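Local coordinates for F-actin-capping protein subunit alpha (Plasmodium berghei, PDB 7A0H) that probably caps the fast-growing barbed ends of actin filaments, working as an asymmetric homodimer of alpha subunits and blocking subunit exchange there, at residues Y57-I60 / E66-I69; K125-I130 / E256-V261; K133-H138 / T145-S150; D180-Y183 / F187-S190; T229-E234 / L262-H267. All blocks are in the same frame, centred on the assembly; numbering follows the deposited sequence. Where two conformers were deposited one is given.

Contact 1: Y57-I60 / E66-I69; sequences YILI and EYII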
# COMPACT_ATOMS: atom_id res chain seq x y z
N TYR A 57 -2.69 -11.82 -14.18
CA TYR A 57 -2.36 -13.19 -14.49
C TYR A 57 -2.84 -14.06 -13.34
O TYR A 57 -2.07 -14.85 -12.79
CB TYR A 57 -0.84 -13.41 -14.72
CG TYR A 57 -0.37 -12.61 -15.91
CD1 TYR A 57 -0.44 -13.11 -17.19
CD2 TYR A 57 0.10 -11.34 -15.73
CE1 TYR A 57 -0.08 -12.34 -18.27
CE2 TYR A 57 0.48 -10.58 -16.80
CZ TYR A 57 0.41 -11.09 -18.06
OH TYR A 57 0.78 -10.32 -19.10
N ILE A 58 -4.09 -13.85 -12.97
CA ILE A 58 -4.78 -14.60 -11.93
C ILE A 58 -4.96 -16.04 -12.40
O ILE A 58 -5.37 -16.30 -13.53
CB ILE A 58 -6.15 -13.95 -11.63
CG1 ILE A 58 -6.03 -12.65 -10.80
CG2 ILE A 58 -7.17 -14.90 -10.97
CD1 ILE A 58 -5.08 -12.76 -9.73
N LEU A 59 -4.81 -16.96 -11.46
CA LEU A 59 -5.11 -18.35 -11.67
C LEU A 59 -6.48 -18.78 -11.17
O LEU A 59 -6.77 -18.65 -9.99
CB LEU A 59 -4.11 -19.22 -10.89
CG LEU A 59 -2.59 -19.04 -11.15
CD1 LEU A 59 -1.89 -20.11 -10.31
CD2 LEU A 59 -2.37 -19.15 -12.65
N ILE A 60 -7.21 -19.47 -12.03
CA ILE A 60 -8.49 -20.07 -11.67
C ILE A 60 -8.36 -21.58 -11.80
O ILE A 60 -8.02 -22.08 -12.86
CB ILE A 60 -9.65 -19.55 -12.54
CG1 ILE A 60 -9.84 -18.09 -12.17
CG2 ILE A 60 -10.88 -20.40 -12.26
CD1 ILE A 60 -10.81 -17.36 -13.00
N GLU A 66 -5.61 -28.57 -12.55
CA GLU A 66 -5.38 -27.67 -13.67
C GLU A 66 -5.68 -26.23 -13.27
O GLU A 66 -6.19 -25.93 -12.17
CB GLU A 66 -6.25 -28.02 -14.88
CG GLU A 66 -6.13 -29.43 -15.46
CD GLU A 66 -4.83 -29.75 -16.17
OE1 GLU A 66 -3.96 -28.85 -16.40
OE2 GLU A 66 -4.69 -30.94 -16.52
N TYR A 67 -5.29 -25.33 -14.16
CA TYR A 67 -5.51 -23.92 -13.95
C TYR A 67 -5.79 -23.29 -15.31
O TYR A 67 -5.22 -23.69 -16.33
CB TYR A 67 -4.31 -23.17 -13.33
CG TYR A 67 -4.07 -23.54 -11.86
CD1 TYR A 67 -4.83 -22.96 -10.83
CD2 TYR A 67 -3.08 -24.49 -11.51
CE1 TYR A 67 -4.62 -23.35 -9.49
CE2 TYR A 67 -2.90 -24.88 -10.19
CZ TYR A 67 -3.66 -24.32 -9.19
OH TYR A 67 -3.43 -24.71 -7.90
N ILE A 68 -6.70 -22.35 -15.30
CA ILE A 68 -6.90 -21.41 -16.39
C ILE A 68 -6.18 -20.18 -15.93
O ILE A 68 -6.26 -19.82 -14.74
CB ILE A 68 -8.41 -21.08 -16.61
CG1 ILE A 68 -9.20 -22.30 -17.07
CG2 ILE A 68 -8.52 -19.96 -17.64
CD1 ILE A 68 -8.82 -22.71 -18.49
N ILE A 69 -5.47 -19.52 -16.84
CA ILE A 69 -4.77 -18.30 -16.47
C ILE A 69 -5.44 -17.14 -17.17
O ILE A 69 -5.58 -17.15 -18.40
CB ILE A 69 -3.30 -18.35 -16.82
CG1 ILE A 69 -2.67 -19.69 -16.42
CG2 ILE A 69 -2.62 -17.23 -16.08
CD1 ILE A 69 -1.24 -19.67 -16.73

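Contact 2: K125-I130 / E256-V261; sequences KEYVDI and ECENDV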
# COMPACT_ATOMS: atom_id res chain seq x y z
N LYS A 125 7.85 -26.39 -19.02
CA LYS A 125 7.55 -27.28 -17.90
C LYS A 125 8.80 -27.94 -17.34
O LYS A 125 8.93 -28.09 -16.11
CB LYS A 125 6.50 -28.32 -18.33
CG LYS A 125 5.06 -27.53 -18.45
CD LYS A 125 3.86 -28.36 -18.67
CE LYS A 125 2.66 -27.46 -18.96
NZ LYS A 125 2.20 -26.65 -17.78
N GLU A 126 9.73 -28.37 -18.20
CA GLU A 126 10.92 -29.04 -17.67
C GLU A 126 11.70 -28.08 -16.81
O GLU A 126 12.20 -28.42 -15.72
CB GLU A 126 11.76 -29.60 -18.83
CG GLU A 126 13.15 -30.15 -18.46
CD GLU A 126 14.00 -30.64 -19.69
OE1 GLU A 126 14.30 -29.83 -20.62
OE2 GLU A 126 14.34 -31.85 -19.70
N TYR A 127 11.76 -26.83 -17.26
CA TYR A 127 12.53 -25.83 -16.59
C TYR A 127 12.01 -25.64 -15.17
O TYR A 127 12.79 -25.62 -14.20
CB TYR A 127 12.42 -24.56 -17.42
CG TYR A 127 12.84 -23.32 -16.65
CD1 TYR A 127 14.14 -23.15 -16.32
CD2 TYR A 127 11.90 -22.31 -16.21
CE1 TYR A 127 14.59 -22.03 -15.64
CE2 TYR A 127 12.31 -21.19 -15.57
CZ TYR A 127 13.70 -21.07 -15.23
OH TYR A 127 14.13 -20.01 -14.47
N VAL A 128 10.69 -25.50 -15.03
CA VAL A 128 10.09 -25.34 -13.70
C VAL A 128 10.38 -26.58 -12.87
O VAL A 128 10.71 -26.50 -11.68
CB VAL A 128 8.56 -25.12 -13.86
CG1 VAL A 128 7.85 -25.26 -12.54
CG2 VAL A 128 8.34 -23.79 -14.52
N ASP A 129 10.23 -27.72 -13.47
CA ASP A 129 10.48 -28.97 -12.76
C ASP A 129 11.90 -29.03 -12.24
O ASP A 129 12.18 -29.51 -11.12
CB ASP A 129 10.24 -30.11 -13.77
CG ASP A 129 10.46 -31.46 -13.18
OD1 ASP A 129 9.99 -31.71 -12.05
OD2 ASP A 129 11.06 -32.31 -13.87
N ILE A 130 12.85 -28.59 -13.06
CA ILE A 130 14.23 -28.74 -12.62
C ILE A 130 14.62 -27.70 -11.58
O ILE A 130 15.37 -27.99 -10.66
CB ILE A 130 15.17 -28.69 -13.83
CG1 ILE A 130 14.94 -29.92 -14.71
CG2 ILE A 130 16.63 -28.68 -13.40
CD1 ILE A 130 15.67 -29.88 -16.09
N GLU A 256 18.34 -17.50 -17.17
CA GLU A 256 19.32 -16.51 -16.73
C GLU A 256 18.65 -15.26 -16.19
O GLU A 256 19.13 -14.64 -15.22
CB GLU A 256 20.18 -16.14 -17.94
CG GLU A 256 21.41 -15.35 -17.63
CD GLU A 256 21.92 -14.52 -18.82
OE1 GLU A 256 21.24 -14.50 -19.89
OE2 GLU A 256 22.97 -13.84 -18.65
N CYS A 257 17.63 -14.77 -16.88
CA CYS A 257 16.92 -13.58 -16.36
C CYS A 257 16.29 -13.85 -14.99
O CYS A 257 16.35 -12.99 -14.09
CB CYS A 257 15.91 -13.16 -17.41
SG CYS A 257 16.74 -12.51 -18.92
N GLU A 258 15.84 -15.06 -14.72
CA GLU A 258 15.23 -15.31 -13.41
C GLU A 258 16.32 -15.38 -12.36
O GLU A 258 16.15 -14.90 -11.23
CB GLU A 258 14.37 -16.57 -13.46
CG GLU A 258 13.01 -16.33 -14.39
CD GLU A 258 11.92 -17.36 -14.16
OE1 GLU A 258 12.21 -18.40 -13.57
OE2 GLU A 258 10.79 -17.18 -14.60
N ASN A 259 17.47 -15.94 -12.74
CA ASN A 259 18.65 -15.89 -11.88
C ASN A 259 19.05 -14.45 -11.58
O ASN A 259 19.49 -14.14 -10.48
CB ASN A 259 19.86 -16.60 -12.58
CG ASN A 259 19.88 -18.11 -12.37
OD1 ASN A 259 19.48 -18.58 -11.31
ND2 ASN A 259 20.38 -18.88 -13.39
N ASP A 260 18.95 -13.56 -12.57
CA ASP A 260 19.36 -12.17 -12.35
C ASP A 260 18.44 -11.46 -11.34
O ASP A 260 18.91 -10.64 -10.55
CB ASP A 260 19.42 -11.48 -13.73
CG ASP A 260 19.89 -10.00 -13.68
OD1 ASP A 260 20.84 -9.64 -12.92
OD2 ASP A 260 19.31 -9.19 -14.47
N VAL A 261 17.13 -11.80 -11.32
CA VAL A 261 16.22 -11.21 -10.32
C VAL A 261 16.55 -11.76 -8.94
O VAL A 261 16.61 -11.02 -7.94
CB VAL A 261 14.74 -11.48 -10.70
CG1 VAL A 261 13.79 -11.13 -9.52
CG2 VAL A 261 14.32 -10.71 -11.95

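Contact 3: K133-H138 / T145-S150; sequences KKWSDH and TVNIGS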
# COMPACT_ATOMS: atom_id res chain seq x y z
N LYS A 133 11.70 -24.70 -6.51
CA LYS A 133 11.34 -25.37 -5.27
C LYS A 133 10.17 -26.32 -5.43
O LYS A 133 9.11 -25.97 -5.99
CB LYS A 133 10.94 -24.31 -4.21
CG LYS A 133 12.05 -23.36 -3.73
CD LYS A 133 11.53 -22.25 -2.76
CE LYS A 133 12.60 -21.20 -2.59
NZ LYS A 133 12.15 -19.94 -1.88
N LYS A 134 10.31 -27.49 -4.82
CA LYS A 134 9.23 -28.41 -4.48
C LYS A 134 9.02 -28.38 -2.95
O LYS A 134 9.66 -27.62 -2.23
CB LYS A 134 9.58 -29.81 -5.03
CG LYS A 134 9.96 -29.86 -6.56
CD LYS A 134 10.36 -31.25 -7.01
CE LYS A 134 10.84 -31.26 -8.44
NZ LYS A 134 9.78 -30.72 -9.32
N TRP A 135 8.14 -29.27 -2.46
CA TRP A 135 7.66 -29.23 -1.08
C TRP A 135 8.81 -29.14 -0.08
O TRP A 135 8.85 -28.22 0.74
CB TRP A 135 6.79 -30.46 -0.80
CG TRP A 135 6.13 -30.47 0.58
CD1 TRP A 135 4.87 -29.99 0.90
CD2 TRP A 135 6.68 -30.99 1.83
NE1 TRP A 135 4.62 -30.20 2.25
CE2 TRP A 135 5.71 -30.79 2.84
CE3 TRP A 135 7.90 -31.62 2.18
CZ2 TRP A 135 5.91 -31.19 4.15
CZ3 TRP A 135 8.10 -32.01 3.52
CH2 TRP A 135 7.12 -31.79 4.47
N SER A 136 9.76 -30.07 -0.15
CA SER A 136 10.88 -30.09 0.80
C SER A 136 11.76 -28.83 0.73
O SER A 136 12.47 -28.55 1.70
CB SER A 136 11.73 -31.34 0.53
OG SER A 136 12.23 -31.36 -0.80
N ASP A 137 11.71 -28.06 -0.36
CA ASP A 137 12.51 -26.85 -0.47
C ASP A 137 11.85 -25.58 0.08
O ASP A 137 12.58 -24.63 0.39
CB ASP A 137 12.90 -26.60 -1.93
CG ASP A 137 13.61 -27.78 -2.54
OD1 ASP A 137 14.60 -28.26 -1.89
OD2 ASP A 137 13.16 -28.24 -3.63
N HIS A 138 10.51 -25.50 0.19
CA HIS A 138 9.88 -24.39 0.91
C HIS A 138 10.01 -24.57 2.42
O HIS A 138 9.53 -23.72 3.18
CB HIS A 138 8.38 -24.23 0.56
CG HIS A 138 8.10 -24.04 -0.90
ND1 HIS A 138 7.77 -25.09 -1.73
CD2 HIS A 138 8.06 -22.92 -1.67
CE1 HIS A 138 7.58 -24.64 -2.96
NE2 HIS A 138 7.75 -23.33 -2.95
N THR A 145 12.85 -32.07 6.07
CA THR A 145 12.33 -32.84 7.20
C THR A 145 10.79 -32.90 7.16
O THR A 145 10.14 -32.48 6.20
CB THR A 145 12.87 -32.24 8.50
OG1 THR A 145 12.50 -33.06 9.62
CG2 THR A 145 12.34 -30.81 8.72
N VAL A 146 10.22 -33.44 8.23
CA VAL A 146 8.78 -33.48 8.41
C VAL A 146 8.23 -32.10 8.74
O VAL A 146 8.83 -31.32 9.50
CB VAL A 146 8.47 -34.50 9.50
CG1 VAL A 146 8.86 -33.92 10.84
CG2 VAL A 146 7.06 -34.86 9.49
N ASN A 147 7.08 -31.76 8.15
CA ASN A 147 6.30 -30.58 8.53
C ASN A 147 5.40 -30.92 9.73
O ASN A 147 4.73 -31.96 9.73
CB ASN A 147 5.52 -30.04 7.34
CG ASN A 147 4.55 -28.95 7.74
OD1 ASN A 147 4.80 -28.21 8.68
ND2 ASN A 147 3.43 -28.87 7.03
N ILE A 148 5.45 -30.08 10.76
CA ILE A 148 4.86 -30.38 12.06
C ILE A 148 3.62 -29.52 12.31
O ILE A 148 3.68 -28.29 12.23
CB ILE A 148 5.90 -30.16 13.19
CG1 ILE A 148 7.17 -30.95 12.91
CG2 ILE A 148 5.29 -30.49 14.50
CD1 ILE A 148 8.28 -30.68 13.94
N GLY A 149 2.52 -30.16 12.68
CA GLY A 149 1.28 -29.46 12.97
C GLY A 149 0.51 -29.06 11.73
O GLY A 149 1.03 -28.94 10.64
N SER A 150 -0.79 -28.87 11.90
CA SER A 150 -1.62 -28.48 10.77
C SER A 150 -1.22 -27.11 10.23
O SER A 150 -0.82 -26.97 9.06
CB SER A 150 -3.09 -28.47 11.20
OG SER A 150 -3.22 -27.86 12.48

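Contact 4: D180-Y183 / F187-S190; sequences DRYY and FHAS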
# COMPACT_ATOMS: atom_id res chain seq x y z
N ASP A 180 2.02 -18.61 -6.74
CA ASP A 180 1.27 -17.93 -5.70
C ASP A 180 1.47 -18.72 -4.42
O ASP A 180 1.30 -19.96 -4.41
CB ASP A 180 -0.23 -17.84 -6.03
CG ASP A 180 -0.54 -16.83 -7.14
OD1 ASP A 180 -0.04 -15.69 -7.21
OD2 ASP A 180 -1.32 -17.23 -7.98
N ARG A 181 1.83 -18.03 -3.36
CA ARG A 181 2.13 -18.62 -2.06
C ARG A 181 1.07 -18.18 -1.06
O ARG A 181 0.64 -17.04 -1.08
CB ARG A 181 3.52 -18.15 -1.64
CG ARG A 181 4.67 -18.68 -2.61
CD ARG A 181 6.14 -18.13 -2.31
NE ARG A 181 6.49 -18.33 -0.92
CZ ARG A 181 6.51 -17.37 -0.00
NH1 ARG A 181 6.27 -16.11 -0.33
NH2 ARG A 181 6.78 -17.68 1.25
N TYR A 182 0.62 -19.12 -0.23
CA TYR A 182 -0.43 -18.93 0.74
C TYR A 182 0.09 -19.30 2.11
O TYR A 182 0.65 -20.38 2.29
CB TYR A 182 -1.67 -19.79 0.38
CG TYR A 182 -2.25 -19.34 -0.93
CD1 TYR A 182 -3.25 -18.35 -0.97
CD2 TYR A 182 -1.73 -19.82 -2.13
CE1 TYR A 182 -3.75 -17.89 -2.16
CE2 TYR A 182 -2.22 -19.36 -3.34
CZ TYR A 182 -3.20 -18.39 -3.35
OH TYR A 182 -3.64 -17.95 -4.57
N TYR A 183 -0.12 -18.40 3.06
CA TYR A 183 0.16 -18.69 4.46
C TYR A 183 -1.05 -19.34 5.09
O TYR A 183 -2.20 -19.06 4.72
CB TYR A 183 0.58 -17.45 5.21
CG TYR A 183 1.96 -16.92 4.81
CD1 TYR A 183 2.92 -17.74 4.19
CD2 TYR A 183 2.31 -15.59 5.06
CE1 TYR A 183 4.20 -17.22 3.82
CE2 TYR A 183 3.56 -15.08 4.72
CZ TYR A 183 4.50 -15.88 4.09
OH TYR A 183 5.71 -15.31 3.76
N PHE A 187 -4.48 -17.34 3.27
CA PHE A 187 -3.98 -15.98 3.29
C PHE A 187 -2.97 -15.84 2.14
O PHE A 187 -1.91 -16.46 2.18
CB PHE A 187 -3.32 -15.63 4.62
CG PHE A 187 -4.28 -15.54 5.81
CD1 PHE A 187 -4.95 -16.67 6.28
CD2 PHE A 187 -4.46 -14.33 6.46
CE1 PHE A 187 -5.80 -16.57 7.38
CE2 PHE A 187 -5.31 -14.23 7.57
CZ PHE A 187 -5.98 -15.34 8.03
N HIS A 188 -3.29 -15.02 1.13
CA HIS A 188 -2.41 -14.93 -0.03
C HIS A 188 -1.14 -14.19 0.33
O HIS A 188 -1.17 -13.00 0.63
CB HIS A 188 -3.10 -14.22 -1.17
CG HIS A 188 -2.23 -14.07 -2.38
ND1 HIS A 188 -1.82 -12.85 -2.86
CD2 HIS A 188 -1.66 -15.00 -3.18
CE1 HIS A 188 -1.06 -13.03 -3.93
NE2 HIS A 188 -0.94 -14.33 -4.13
N ALA A 189 -0.00 -14.85 0.21
CA ALA A 189 1.24 -14.23 0.66
C ALA A 189 2.02 -13.51 -0.43
O ALA A 189 2.57 -12.43 -0.17
CB ALA A 189 2.10 -15.28 1.34
N SER A 190 2.12 -14.09 -1.62
CA SER A 190 2.93 -13.52 -2.68
C SER A 190 2.44 -14.00 -4.02
O SER A 190 1.86 -15.11 -4.15
CB SER A 190 4.43 -13.89 -2.55
OG SER A 190 4.61 -15.31 -2.39

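Contact 5: T229-E234 / L262-H267; sequences TRKVFE and LYDLNH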
# COMPACT_ATOMS: atom_id res chain seq x y z
N THR A 229 7.91 -5.50 -6.96
CA THR A 229 9.18 -5.33 -7.66
C THR A 229 9.10 -5.93 -9.06
O THR A 229 8.46 -6.96 -9.29
CB THR A 229 10.36 -5.94 -6.94
OG1 THR A 229 10.12 -7.31 -6.71
CG2 THR A 229 10.53 -5.28 -5.64
N ARG A 230 9.75 -5.22 -9.98
CA ARG A 230 9.66 -5.49 -11.38
C ARG A 230 11.02 -5.40 -12.07
O ARG A 230 11.77 -4.45 -11.86
CB ARG A 230 8.67 -4.51 -12.03
CG ARG A 230 8.82 -4.46 -13.51
CD ARG A 230 7.74 -3.67 -14.13
NE ARG A 230 6.60 -4.55 -14.21
CZ ARG A 230 5.40 -4.20 -14.62
NH1 ARG A 230 5.18 -2.95 -14.98
NH2 ARG A 230 4.45 -5.13 -14.68
N LYS A 231 11.31 -6.37 -12.90
CA LYS A 231 12.42 -6.25 -13.83
C LYS A 231 11.93 -6.67 -15.22
O LYS A 231 11.19 -7.64 -15.36
CB LYS A 231 13.63 -7.05 -13.36
CG LYS A 231 14.85 -6.46 -13.95
CD LYS A 231 16.07 -7.04 -13.30
CE LYS A 231 17.31 -6.37 -13.77
NZ LYS A 231 18.45 -7.20 -13.30
N VAL A 232 12.26 -5.84 -16.19
CA VAL A 232 11.97 -5.99 -17.59
C VAL A 232 13.28 -6.36 -18.33
O VAL A 232 14.33 -5.77 -18.06
CB VAL A 232 11.42 -4.66 -18.12
CG1 VAL A 232 11.27 -4.80 -19.62
CG2 VAL A 232 10.08 -4.36 -17.55
N PHE A 233 13.19 -7.25 -19.31
CA PHE A 233 14.31 -7.79 -20.09
C PHE A 233 14.01 -7.76 -21.59
O PHE A 233 12.86 -8.07 -21.99
CB PHE A 233 14.58 -9.28 -19.72
CG PHE A 233 14.85 -9.51 -18.27
CD1 PHE A 233 16.12 -9.32 -17.74
CD2 PHE A 233 13.83 -9.89 -17.41
CE1 PHE A 233 16.35 -9.50 -16.42
CE2 PHE A 233 14.12 -10.10 -16.04
CZ PHE A 233 15.33 -9.91 -15.57
N GLU A 234 15.05 -7.50 -22.41
CA GLU A 234 14.97 -7.52 -23.88
C GLU A 234 16.27 -8.10 -24.47
O GLU A 234 17.30 -7.42 -24.52
CB GLU A 234 14.69 -6.12 -24.43
CG GLU A 234 14.66 -6.09 -25.99
CD GLU A 234 14.12 -4.77 -26.55
OE1 GLU A 234 13.37 -4.07 -25.85
OE2 GLU A 234 14.46 -4.42 -27.69
N LEU A 262 16.80 -13.06 -8.87
CA LEU A 262 17.21 -13.66 -7.61
C LEU A 262 18.41 -12.94 -7.06
O LEU A 262 18.48 -12.60 -5.88
CB LEU A 262 17.56 -15.12 -7.83
CG LEU A 262 17.74 -15.97 -6.60
CD1 LEU A 262 17.79 -17.44 -6.98
CD2 LEU A 262 19.01 -15.57 -5.92
N TYR A 263 19.35 -12.63 -7.93
CA TYR A 263 20.52 -11.93 -7.47
C TYR A 263 20.15 -10.54 -7.00
O TYR A 263 20.63 -10.10 -5.96
CB TYR A 263 21.54 -11.87 -8.60
CG TYR A 263 22.70 -11.00 -8.23
CD1 TYR A 263 23.84 -11.53 -7.64
CD2 TYR A 263 22.64 -9.63 -8.47
CE1 TYR A 263 24.92 -10.69 -7.33
CE2 TYR A 263 23.67 -8.79 -8.15
CZ TYR A 263 24.82 -9.32 -7.56
OH TYR A 263 25.83 -8.44 -7.24
N ASP A 264 19.29 -9.84 -7.76
CA ASP A 264 18.86 -8.50 -7.37
C ASP A 264 18.19 -8.47 -6.02
O ASP A 264 18.45 -7.58 -5.21
CB ASP A 264 17.89 -7.97 -8.41
CG ASP A 264 18.57 -7.50 -9.62
OD1 ASP A 264 19.78 -7.21 -9.49
OD2 ASP A 264 17.90 -7.36 -10.66
N LEU A 265 17.30 -9.40 -5.76
CA LEU A 265 16.50 -9.41 -4.55
C LEU A 265 17.38 -9.76 -3.37
O LEU A 265 17.22 -9.21 -2.25
CB LEU A 265 15.34 -10.39 -4.70
CG LEU A 265 14.25 -9.97 -5.69
CD1 LEU A 265 12.94 -10.74 -5.51
CD2 LEU A 265 14.00 -8.53 -5.52
N ASN A 266 18.29 -10.71 -3.59
CA ASN A 266 19.28 -11.07 -2.58
C ASN A 266 20.28 -9.95 -2.28
O ASN A 266 21.04 -10.08 -1.30
CB ASN A 266 20.05 -12.35 -3.00
CG ASN A 266 19.25 -13.64 -2.72
OD1 ASN A 266 18.19 -13.62 -2.09
ND2 ASN A 266 19.80 -14.76 -3.15
N HIS A 267 20.37 -8.89 -3.10
CA HIS A 267 21.26 -7.76 -2.76
C HIS A 267 20.54 -6.44 -2.44
O HIS A 267 21.14 -5.36 -2.55
CB HIS A 267 22.27 -7.55 -3.89
CG HIS A 267 23.23 -8.68 -4.02
ND1 HIS A 267 22.85 -9.94 -4.44
CD2 HIS A 267 24.54 -8.79 -3.66
CE1 HIS A 267 23.89 -10.75 -4.42
NE2 HIS A 267 24.93 -10.07 -3.96

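Contact 1: Y57-I60 / E66-I69
The ring of Tyr-67 carries CD1 of Leu-59 over one face, displaced toward the rim, with the methyl 4.3 Å from the ring centroid and only 16° off the ring normal, a CH-pi contact. CB of Leu-59 also touches the ring, 3.8 Å from CD1 of Tyr-67, while the carbonyl O of Ile-60 comes to the same ring obliquely. The other branch of the leucine, CD2, diverges toward Ile-69 and lies 3.8 Å from its CG1, the two side chains running side by side and pointing alike. Chi1 of -56° sets CG of Leu-59 beside the backbone N, and chi2 of -176° then spreads the two methyls, CD1 for the aromatic ring and CD2 for the isoleucine. The two segments form the beta hairpin of strands 58-62 and 66-70, in which Leu-59 and Ile-69 are an antiparallel non-hydrogen-bonded pair and Ile-60 and Ile-68 the hydrogen-bonded pair next to it. Ile-60 N bonds Ile-68 O at 2.9 Å, and Ile-68 N bonds Ile-60 O at 2.8 Å. Tyr-67 CA also approaches Ile-60 O, at 3.3 Å, as a CA-H...O contact. The face bearing Leu-59 and Ile-69 packs on strands 154-167 and 170-183, where Ala-159 touches both Leu-59 and Tyr-67, and Leu-176 meets Ile-69. Ile-68 points to the other face, against Tyr-80 and His-82 of strand 79-82.

Contact 2: K125-I130 / E256-V261
A chi1 of 164° turns the Tyr-127 ring off helix 112-131 toward helix 243-266, and Glu-258 answers with CG beside its own backbone N and a chain that is extended beyond CG. The phenol and the carboxylate thereby meet between two helices whose backbones stay well apart. Tyr-127 OH donates to Glu-258 OE1 at 2.7 Å, the one hydrogen bond between these segments. OE1 lies at the ring edge, in the ring plane, and is also 3.4 Å from CE2 of Tyr-127. The hydroxyl in turn meets OE1 from above the carboxylate, 48° out of its plane, and the ring and carboxylate planes are 55° apart. CB of Glu-258 also lies beside the hydroxyl, 3.6 Å from Tyr-127 OH. Both residues are buried, and the carboxylate is held by further hydroxyls: OE1 also bonds Tyr-132 OH, its strongest polar partner, and OE2 bonds Ser-194 OG on strand 187-200. These three bonds fix the rotation of the carboxylate and probably help to stabilise a negative charge away from solvent. Ile-177 of strand 170-183 touches both Tyr-127 and Glu-258, and Leu-286 of the second subunit also packs on both. The pair therefore bridges helices 112-131 and 243-266 where they lie over the antiparallel sheet, with Trp-192 of strand 187-200 against Glu-258.

Contact 3: K133-H138 / T145-S150
Van der Waals packing is what joins the two segments, and the six-membered end of the Trp-135 indole makes all the close contacts. Its CZ2 lies 3.4 Å from CB of Asn-147, which comes in obliquely and is also 3.7 Å from CH2. The side chains cross at about a right angle, with the ring and amide planes 52° apart. The same end of the indole meets backbone: the carbonyl O of Thr-145 sits at the ring edge, near its plane, 3.4 Å from CZ3 of Trp-135, and the carbonyl carbon of Val-146 follows at the edge near CH2. Swung opposite its own amide nitrogen (chi1 -175°), the indole extends from its turn across to 145-150. This is surface packing within the long irregular connection between helix 112-131 and strand 154-167, where the chain leaves the helix, loops out and returns. Polar interactions work inside each segment or beyond it. Lys-134 N donates to Asp-137 OD2 at 3.2 Å, nearly straight (169°) and onto the anti lone pair, and Asp-137 N bonds Lys-134 O at 2.8 Å, so the backbone and side chain of Asp-137 both close the turn that presents Trp-135. On the other side, Asn-147 OD1 bonds His-152 ND1, which ties down the amide beyond the CB that the indole touches. Lys-133 NZ bonds Ile-284 O of the second subunit.

Contact 4: D180-Y183 / F187-S190
The carbonyl O of Arg-181 is gripped twice from the partner strand: Ala-189 N donates to it at 2.6 Å, and Ser-190 N adds a weak bond at 3.3 Å. Two successive residues facing one make a classic beta bulge, which shifts the register by one residue in the antiparallel hairpin of strands 170-183 and 187-200. Beyond the bulge, toward the turn, Tyr-183 and Phe-187 are a hydrogen-bonded pair, with Tyr-183 N 2.8 Å from Phe-187 O. Within the bulge itself, Arg-181 N bonds Ser-190 O. The arginine chain, bent at chi3, folds back over the serine and brings NH1 to Ser-190 OG at 2.8 Å, the hydroxyl lying 25° out of the guanidinium plane. Ile-283 of the second subunit packs on both residues. Tyr-182 and His-188 project from the opposite face of the sheet and meet obliquely, planes at 57°, with Tyr-182 CE1 3.7 Å from His-188 CD2 at the imidazole edge. His-188 NE2 gives a long, weak bond to Asp-180 OD1, an oxygen whose stronger partner is Arg-193, in a salt bridge. Through the bulge Ala-189 is directed at the other strand, and its methyl settles squarely over one face of the Tyr-183 ring: CB lies 3.5 Å from the ring centroid and only 4° off the normal.

Contact 5: T229-E234 / L262-H267
Strand segment 229-234 and the last turn of helix 243-266 stay apart as backbones, the nearest CA atoms being those of Thr-229 and Leu-265 at 8.9 Å, followed by Lys-231 and Asp-264 at 9.4 Å. The contact is helix-on-sheet packing: strand 223-238 is an edge strand of the five-stranded antiparallel sheet within this chain, and the helix packs over one face of it, running roughly antiparallel to the strand. Side chains span the gap. Lys-231 is extended all along its length (chi1 -155°), which carries NZ to the helix, where it forms a salt bridge with Asp-264 OD2. The two side chains cross at about a right angle, and the methylenes lie close as well, CD of Lys-231 being 3.2 Å from that oxygen. Asp-260, one turn earlier, also forms a salt bridge to Lys-231 NZ in the conformer given, and in that conformer two carboxylates flank the ammonium. Thr-229 OG1 and Leu-265 CD2 add a loose contact at 4.2 Å. Leu-265 also packs on Ile-284 of the second subunit. In the salt bridge itself NZ of Lys-231 meets Asp-264 OD2 on its syn side at 2.7 Å, 16° out of the carboxylate plane.

Contact 2 is the buried one, contact 3 lies on the surface, and contacts 1, 4 and 5 are partly buried. Their chemistry differs accordingly: backbone bonds with CH-pi and apolar packing in the hairpins of contacts 1 and 4, a hydroxyl-carboxylate bond in buried contact 2, a salt bridge at the helix-strand seam of contact 5, and van der Waals contact of an indole in the surface loop of contact 3. Contacts 1 and 4 touch where Leu-59 CD1 packs on Asp-180 OD2 at 3.7 Å. Contacts 2 and 5 share helix 243-266, and a salt bridge from Lys-134 to Asp-129 joins contact 3 to contact 2. Contacts 2 to 5 all touch the second subunit, unlike contact 1.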